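Long-range contacts in replication protein B (Plasmid RSF1010, PDB 3H20), which acts as the primase of a broad-host-range plasmid, laying down primers on single-stranded DNA so that both strands can be copied in leading-strand mode: residues N55-V61 and F149-K153; F22-V26 and R141-L146. One frame throughout, in Å; residues are numbered along the deposited sequence.

Interaction 1: residues N55-V61 and F149-K153. With DPO (diphosphate), chain E.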
loop_
_atom_site.group_PDB
_atom_site.type_symbol
_atom_site.label_atom_id
_atom_site.label_comp_id
_atom_site.label_asym_id
_atom_site.label_seq_id
_atom_site.Cartn_x
_atom_site.Cartn_y
_atom_site.Cartn_z
ATOM N N ASN A 55 -3.725 -25.269 18.133
ATOM C CA ASN A 55 -4.577 -25.704 17.005
ATOM C C ASN A 55 -5.825 -26.440 17.515
ATOM O O ASN A 55 -6.946 -26.164 17.084
ATOM C CB ASN A 55 -3.741 -26.579 16.035
ATOM C CG ASN A 55 -4.466 -26.928 14.716
ATOM O OD1 ASN A 55 -4.404 -28.078 14.262
ATOM N ND2 ASN A 55 -5.116 -25.943 14.083
ATOM N N ALA A 56 -5.627 -27.369 18.446
ATOM C CA ALA A 56 -6.756 -28.083 19.069
ATOM C C ALA A 56 -7.709 -27.126 19.804
ATOM O O ALA A 56 -8.914 -27.395 19.914
ATOM C CB ALA A 56 -6.247 -29.153 20.011
ATOM N N GLN A 57 -7.171 -26.015 20.303
ATOM C CA GLN A 57 -7.971 -25.032 21.045
ATOM C C GLN A 57 -8.613 -23.965 20.140
ATOM O O GLN A 57 -9.178 -22.985 20.630
ATOM C CB GLN A 57 -7.140 -24.396 22.167
ATOM C CG GLN A 57 -6.765 -25.380 23.288
ATOM C CD GLN A 57 -5.912 -24.754 24.381
ATOM O OE1 GLN A 57 -5.285 -23.716 24.177
ATOM N NE2 GLN A 57 -5.885 -25.391 25.553
ATOM N N GLY A 58 -8.536 -24.174 18.826
ATOM C CA GLY A 58 -9.255 -23.330 17.859
ATOM C C GLY A 58 -8.433 -22.310 17.083
ATOM O O GLY A 58 -8.998 -21.431 16.418
ATOM N N ASN A 59 -7.108 -22.421 17.160
ATOM C CA ASN A 59 -6.184 -21.502 16.473
ATOM C C ASN A 59 -5.706 -22.004 15.099
ATOM O O ASN A 59 -5.313 -23.174 14.964
ATOM C CB ASN A 59 -4.956 -21.219 17.359
ATOM C CG ASN A 59 -5.301 -20.435 18.624
ATOM O OD1 ASN A 59 -5.335 -19.203 18.613
ATOM N ND2 ASN A 59 -5.556 -21.146 19.716
ATOM N N ASP A 60 -5.721 -21.128 14.091
ATOM C CA ASP A 60 -5.032 -21.404 12.822
ATOM C C ASP A 60 -3.537 -21.072 12.944
ATOM O O ASP A 60 -3.157 -20.172 13.710
ATOM C CB ASP A 60 -5.666 -20.628 11.659
ATOM C CG ASP A 60 -7.053 -21.139 11.307
ATOM O OD1 ASP A 60 -7.156 -22.240 10.723
ATOM O OD2 ASP A 60 -8.032 -20.434 11.598
ATOM N N VAL A 61 -2.710 -21.825 12.218
ATOM C CA VAL A 61 -1.251 -21.719 12.286
ATOM C C VAL A 61 -0.692 -21.262 10.931
ATOM O O VAL A 61 -0.894 -21.923 9.900
ATOM C CB VAL A 61 -0.585 -23.063 12.712
ATOM C CG1 VAL A 61 0.930 -22.887 12.949
ATOM C CG2 VAL A 61 -1.268 -23.645 13.971
ATOM N N PHE A 149 -1.632 -29.091 10.263
ATOM C CA PHE A 149 -2.609 -28.546 11.210
ATOM C C PHE A 149 -3.995 -28.470 10.577
ATOM O O PHE A 149 -4.129 -28.442 9.353
ATOM C CB PHE A 149 -2.155 -27.151 11.697
ATOM C CG PHE A 149 -0.844 -27.168 12.423
ATOM C CD1 PHE A 149 -0.777 -27.564 13.765
ATOM C CD2 PHE A 149 0.337 -26.847 11.758
ATOM C CE1 PHE A 149 0.446 -27.612 14.436
ATOM C CE2 PHE A 149 1.562 -26.896 12.418
ATOM C CZ PHE A 149 1.616 -27.275 13.762
ATOM N N THR A 150 -5.031 -28.458 11.408
ATOM C CA THR A 150 -6.391 -28.289 10.906
ATOM C C THR A 150 -6.684 -26.821 10.589
ATOM O O THR A 150 -6.220 -25.924 11.297
ATOM C CB THR A 150 -7.438 -28.776 11.914
ATOM O OG1 THR A 150 -7.191 -28.144 13.176
ATOM C CG2 THR A 150 -7.359 -30.280 12.092
ATOM N N ASN A 151 -7.447 -26.600 9.517
ATOM C CA ASN A 151 -7.971 -25.285 9.148
ATOM C C ASN A 151 -9.220 -25.020 9.990
ATOM O O ASN A 151 -10.258 -25.659 9.798
ATOM C CB ASN A 151 -8.290 -25.258 7.644
ATOM C CG ASN A 151 -8.653 -23.865 7.124
ATOM O OD1 ASN A 151 -9.371 -23.106 7.775
ATOM N ND2 ASN A 151 -8.184 -23.545 5.919
ATOM N N ARG A 152 -9.103 -24.088 10.934
ATOM C CA ARG A 152 -10.146 -23.840 11.936
ATOM C C ARG A 152 -11.129 -22.730 11.547
ATOM O O ARG A 152 -12.156 -22.533 12.205
ATOM C CB ARG A 152 -9.494 -23.512 13.286
ATOM C CG ARG A 152 -8.802 -24.692 13.954
ATOM C CD ARG A 152 -9.836 -25.639 14.543
ATOM N NE ARG A 152 -9.224 -26.874 15.018
ATOM C CZ ARG A 152 -9.905 -27.951 15.402
ATOM N NH1 ARG A 152 -11.233 -27.952 15.373
ATOM N NH2 ARG A 152 -9.252 -29.031 15.821
ATOM N N LYS A 153 -10.795 -22.019 10.475
ATOM C CA LYS A 153 -11.516 -20.831 10.030
ATOM C C LYS A 153 -12.864 -21.205 9.430
ATOM O O LYS A 153 -12.936 -22.064 8.553
ATOM C CB LYS A 153 -10.667 -20.074 9.001
ATOM C CG LYS A 153 -10.895 -18.578 8.974
ATOM C CD LYS A 153 -9.897 -17.888 8.068
ATOM C CE LYS A 153 -10.230 -16.405 7.890
ATOM N NZ LYS A 153 -9.226 -15.715 7.012
HETATM P P1 DPO E . -6.793 -17.745 5.687
HETATM O O1 DPO E . -7.612 -16.805 4.666
HETATM O O2 DPO E . -6.788 -17.079 7.041
HETATM O O3 DPO E . -5.476 -18.107 5.034
HETATM O O4 DPO E . -7.730 -19.062 5.774
HETATM P P2 DPO E . -8.238 -19.864 4.465
HETATM O O5 DPO E . -9.186 -18.912 3.775
HETATM O O6 DPO E . -6.962 -20.171 3.706
HETATM O O7 DPO E . -8.929 -21.077 5.029
HETATM O O HOH W 1 -4.118 -24.031 10.802
#
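Asn55, in the last turn of helix 48-56, uses its side-chain amide to read the backbone of Thr150. That helix closes in a Schellman motif, with Gly58 at positive phi as its C-prime residue, and the chain turns straight into strand 59-65. Asn55 OD1 accepts from Thr150 N at 2.9 Å and, from above the carbonyl plane, from Thr150 OG1; its ND2 returns a bond to Thr150 O at 3.0 Å, on a lone pair. The other ND2 hydrogen runs to Asn59 O at 2.9 Å, almost straight at 170°, and since both acceptors lie near the amide plane the group is locked against rotation. An alanine here would probably leave Thr150 N and Thr150 O without these partners and let the helix end and the 149-153 loop drift apart. The bent chain of Arg152 brings NE to Asn55 O in a weak bond (3.2 Å, 122°). Asp60 OD1 takes Arg152 N at 2.7 Å on the syn side, though lifted 26° out of the carboxylate plane, and also forms a salt bridge with Arg145. Val61 CG2 sits over one face of the Phe149 ring, 4.0 Å from its centroid, a CH-pi contact, with Asn55 OD1 at the ring edge. One water accepts from Val61 N and donates to Thr150 O. Asn151 folds into an Asx turn: its OD1 accepts from Lys153 N, an arrangement consistent with ND2 being turned to the diphosphate. Lys153 runs out extended, and its NZ donates to diphosphate O2 at 2.8 Å. Asn151 ND2 donates to diphosphate O7 at 2.7 Å.

Interaction 2: residues F22-V26 and R141-L146. With DPO (diphosphate), chain E.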
loop_
_atom_site.group_PDB
_atom_site.type_symbol
_atom_site.label_atom_id
_atom_site.label_comp_id
_atom_site.label_asym_id
_atom_site.label_seq_id
_atom_site.Cartn_x
_atom_site.Cartn_y
_atom_site.Cartn_z
ATOM N N PHE A 22 11.904 -17.905 10.605
ATOM C CA PHE A 22 10.506 -17.803 10.180
ATOM C C PHE A 22 9.683 -17.030 11.221
ATOM O O PHE A 22 9.983 -17.085 12.421
ATOM C CB PHE A 22 9.884 -19.210 10.073
ATOM C CG PHE A 22 10.554 -20.121 9.054
ATOM C CD1 PHE A 22 11.636 -20.921 9.417
ATOM C CD2 PHE A 22 10.081 -20.182 7.746
ATOM C CE1 PHE A 22 12.249 -21.769 8.486
ATOM C CE2 PHE A 22 10.685 -21.020 6.795
ATOM C CZ PHE A 22 11.775 -21.822 7.177
ATOM N N ASP A 23 8.641 -16.337 10.765
ATOM C CA ASP A 23 7.586 -15.869 11.656
ATOM C C ASP A 23 6.505 -16.936 11.669
ATOM O O ASP A 23 6.072 -17.393 10.607
ATOM C CB ASP A 23 6.966 -14.560 11.161
ATOM C CG ASP A 23 7.926 -13.409 11.206
ATOM O OD1 ASP A 23 8.767 -13.368 12.140
ATOM O OD2 ASP A 23 7.832 -12.546 10.309
ATOM N N ILE A 24 6.093 -17.344 12.862
ATOM C CA ILE A 24 4.950 -18.233 13.017
ATOM C C ILE A 24 3.806 -17.414 13.610
ATOM O O ILE A 24 3.975 -16.737 14.625
ATOM C CB ILE A 24 5.258 -19.456 13.932
ATOM C CG1 ILE A 24 6.327 -20.375 13.312
ATOM C CG2 ILE A 24 3.973 -20.239 14.279
ATOM C CD1 ILE A 24 5.928 -21.072 11.992
ATOM N N GLY A 25 2.650 -17.458 12.958
ATOM C CA GLY A 25 1.467 -16.752 13.460
ATOM C C GLY A 25 0.410 -17.725 13.954
ATOM O O GLY A 25 0.136 -18.753 13.326
ATOM N N VAL A 26 -0.185 -17.391 15.089
ATOM C CA VAL A 26 -1.222 -18.204 15.701
ATOM C C VAL A 26 -2.443 -17.301 15.939
ATOM O O VAL A 26 -2.363 -16.323 16.692
ATOM C CB VAL A 26 -0.700 -18.863 17.003
ATOM C CG1 VAL A 26 -1.818 -19.526 17.769
ATOM C CG2 VAL A 26 0.390 -19.900 16.683
ATOM N N ARG A 141 5.110 -9.557 2.683
ATOM C CA ARG A 141 5.051 -10.036 4.070
ATOM C C ARG A 141 3.774 -10.824 4.417
ATOM O O ARG A 141 3.373 -10.887 5.578
ATOM C CB ARG A 141 5.222 -8.855 5.033
ATOM C CG ARG A 141 6.615 -8.219 5.013
ATOM C CD ARG A 141 7.629 -9.075 5.774
ATOM N NE ARG A 141 7.493 -8.941 7.223
ATOM C CZ ARG A 141 7.763 -9.911 8.096
ATOM N NH1 ARG A 141 8.175 -11.096 7.667
ATOM N NH2 ARG A 141 7.612 -9.698 9.402
ATOM N N HIS A 142 3.142 -11.439 3.425
ATOM C CA HIS A 142 1.873 -12.112 3.693
ATOM C C HIS A 142 2.092 -13.502 4.260
ATOM O O HIS A 142 3.001 -14.217 3.839
ATOM C CB HIS A 142 0.986 -12.181 2.456
ATOM C CG HIS A 142 -0.460 -12.393 2.780
ATOM N ND1 HIS A 142 -1.310 -11.354 3.099
ATOM C CD2 HIS A 142 -1.198 -13.525 2.859
ATOM C CE1 HIS A 142 -2.513 -11.838 3.355
ATOM N NE2 HIS A 142 -2.472 -13.152 3.214
ATOM N N TYR A 143 1.251 -13.867 5.223
ATOM C CA TYR A 143 1.308 -15.181 5.860
ATOM C C TYR A 143 0.690 -16.241 4.944
ATOM O O TYR A 143 -0.378 -16.022 4.365
ATOM C CB TYR A 143 0.548 -15.154 7.193
ATOM C CG TYR A 143 1.381 -14.862 8.425
ATOM C CD1 TYR A 143 2.454 -15.674 8.773
ATOM C CD2 TYR A 143 1.065 -13.796 9.265
ATOM C CE1 TYR A 143 3.211 -15.429 9.916
ATOM C CE2 TYR A 143 1.816 -13.541 10.421
ATOM C CZ TYR A 143 2.893 -14.367 10.731
ATOM O OH TYR A 143 3.633 -14.129 11.878
ATOM N N GLY A 144 1.364 -17.380 4.821
ATOM C CA GLY A 144 0.731 -18.591 4.332
ATOM C C GLY A 144 0.409 -19.567 5.445
ATOM O O GLY A 144 0.726 -19.323 6.610
ATOM N N ARG A 145 -0.225 -20.679 5.086
ATOM C CA ARG A 145 -0.552 -21.720 6.053
ATOM C C ARG A 145 0.623 -22.671 6.258
ATOM O O ARG A 145 1.345 -22.995 5.314
ATOM C CB ARG A 145 -1.788 -22.501 5.602
ATOM C CG ARG A 145 -3.065 -21.679 5.573
ATOM C CD ARG A 145 -3.489 -21.268 6.975
ATOM N NE ARG A 145 -4.909 -20.934 7.042
ATOM C CZ ARG A 145 -5.776 -21.524 7.858
ATOM N NH1 ARG A 145 -7.051 -21.156 7.851
ATOM N NH2 ARG A 145 -5.371 -22.481 8.681
ATOM N N LEU A 146 0.809 -23.116 7.497
ATOM C CA LEU A 146 1.763 -24.177 7.795
ATOM C C LEU A 146 1.092 -25.546 7.766
ATOM O O LEU A 146 0.073 -25.762 8.423
ATOM C CB LEU A 146 2.418 -23.941 9.157
ATOM C CG LEU A 146 3.472 -24.963 9.589
ATOM C CD1 LEU A 146 4.730 -24.829 8.745
ATOM C CD2 LEU A 146 3.795 -24.811 11.067
HETATM P P1 DPO E . -6.793 -17.745 5.687
HETATM O O1 DPO E . -7.612 -16.805 4.666
HETATM O O2 DPO E . -6.788 -17.079 7.041
HETATM O O3 DPO E . -5.476 -18.107 5.034
HETATM O O4 DPO E . -7.730 -19.062 5.774
HETATM P P2 DPO E . -8.238 -19.864 4.465
HETATM O O5 DPO E . -9.186 -18.912 3.775
HETATM O O6 DPO E . -6.962 -20.171 3.706
HETATM O O7 DPO E . -8.929 -21.077 5.029
#
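Asp23, on strand 21-28, and Arg141, in the loop leading to strand 144-145, form the charged part of this contact. The guanidinium comes end-on: NH1 and NH2 of Arg141 both donate to the single oxygen OD2 of Asp23, each at 3.0 Å, and that oxygen lies near the guanidinium plane, met nearly along its C-O axis. Because both nitrogens use OD2 this is a fork on one atom, its two bonds bent to about 142°, and the carboxylate and guanidinium planes stand 65° apart. Bends at chi2 and chi3 (both -77°) curl the arginine back to reach it. Arg64 makes a second salt bridge to OD2, which probably keeps the carboxylate ionised.

Van der Waals contact centres on the Tyr143 ring, which lies against the strand where Gly25 has no side chain; a beta carbon there would run into Tyr143 CZ. The ring edge faces Asp23 O, 3.5 Å from Tyr143 CE1, and the hydroxyl reaches past the backbone to touch Asp23 CB at 3.4 Å. It hydrogen-bonds Asn36 ND2 on strand 34-40, and Arg64 adds a cation-pi contact to the ring. The apolar share is slight: Ile24 CD1 meets Leu146 CD2 at 4.4 Å.

Strands 21-28 and 144-145, the latter carrying Arg145 of the diphosphate pocket, belong to one antiparallel sheet but are not neighbours, because strand 59-65 runs between them. Tyr143 therefore bridges over that middle strand, touching Tyr62 on it and Met34 on strand 34-40, while Ile24 and Leu146 meet on the side where helix 6-17 packs against Leu146.

How the interactions relate
Strand 59-65 joins the two contacts: it enters interaction 1 through Asn59 to Val61 and separates the two strands of interaction 2 in the same antiparallel sheet. Their centres are 13 Å apart, yet they touch directly. Asp60 OD1 forms a salt bridge with Arg145 NH2 at 2.7 Å, and Val61 O lies 3.2 Å from Leu146 N, a probable hydrogen bond. Both also meet at the diphosphate. Asn151 and Lys153 reach it from 149-153, while Arg145 NH1 donates to its O4 at 3.0 Å from 141-146, and Tyr62 completes the pocket. Asn151 OD1 packs closely on Arg145 NH1, 3.0 Å away. Asp60 probably positions Arg145 while its other bond ties in the 149-153 loop.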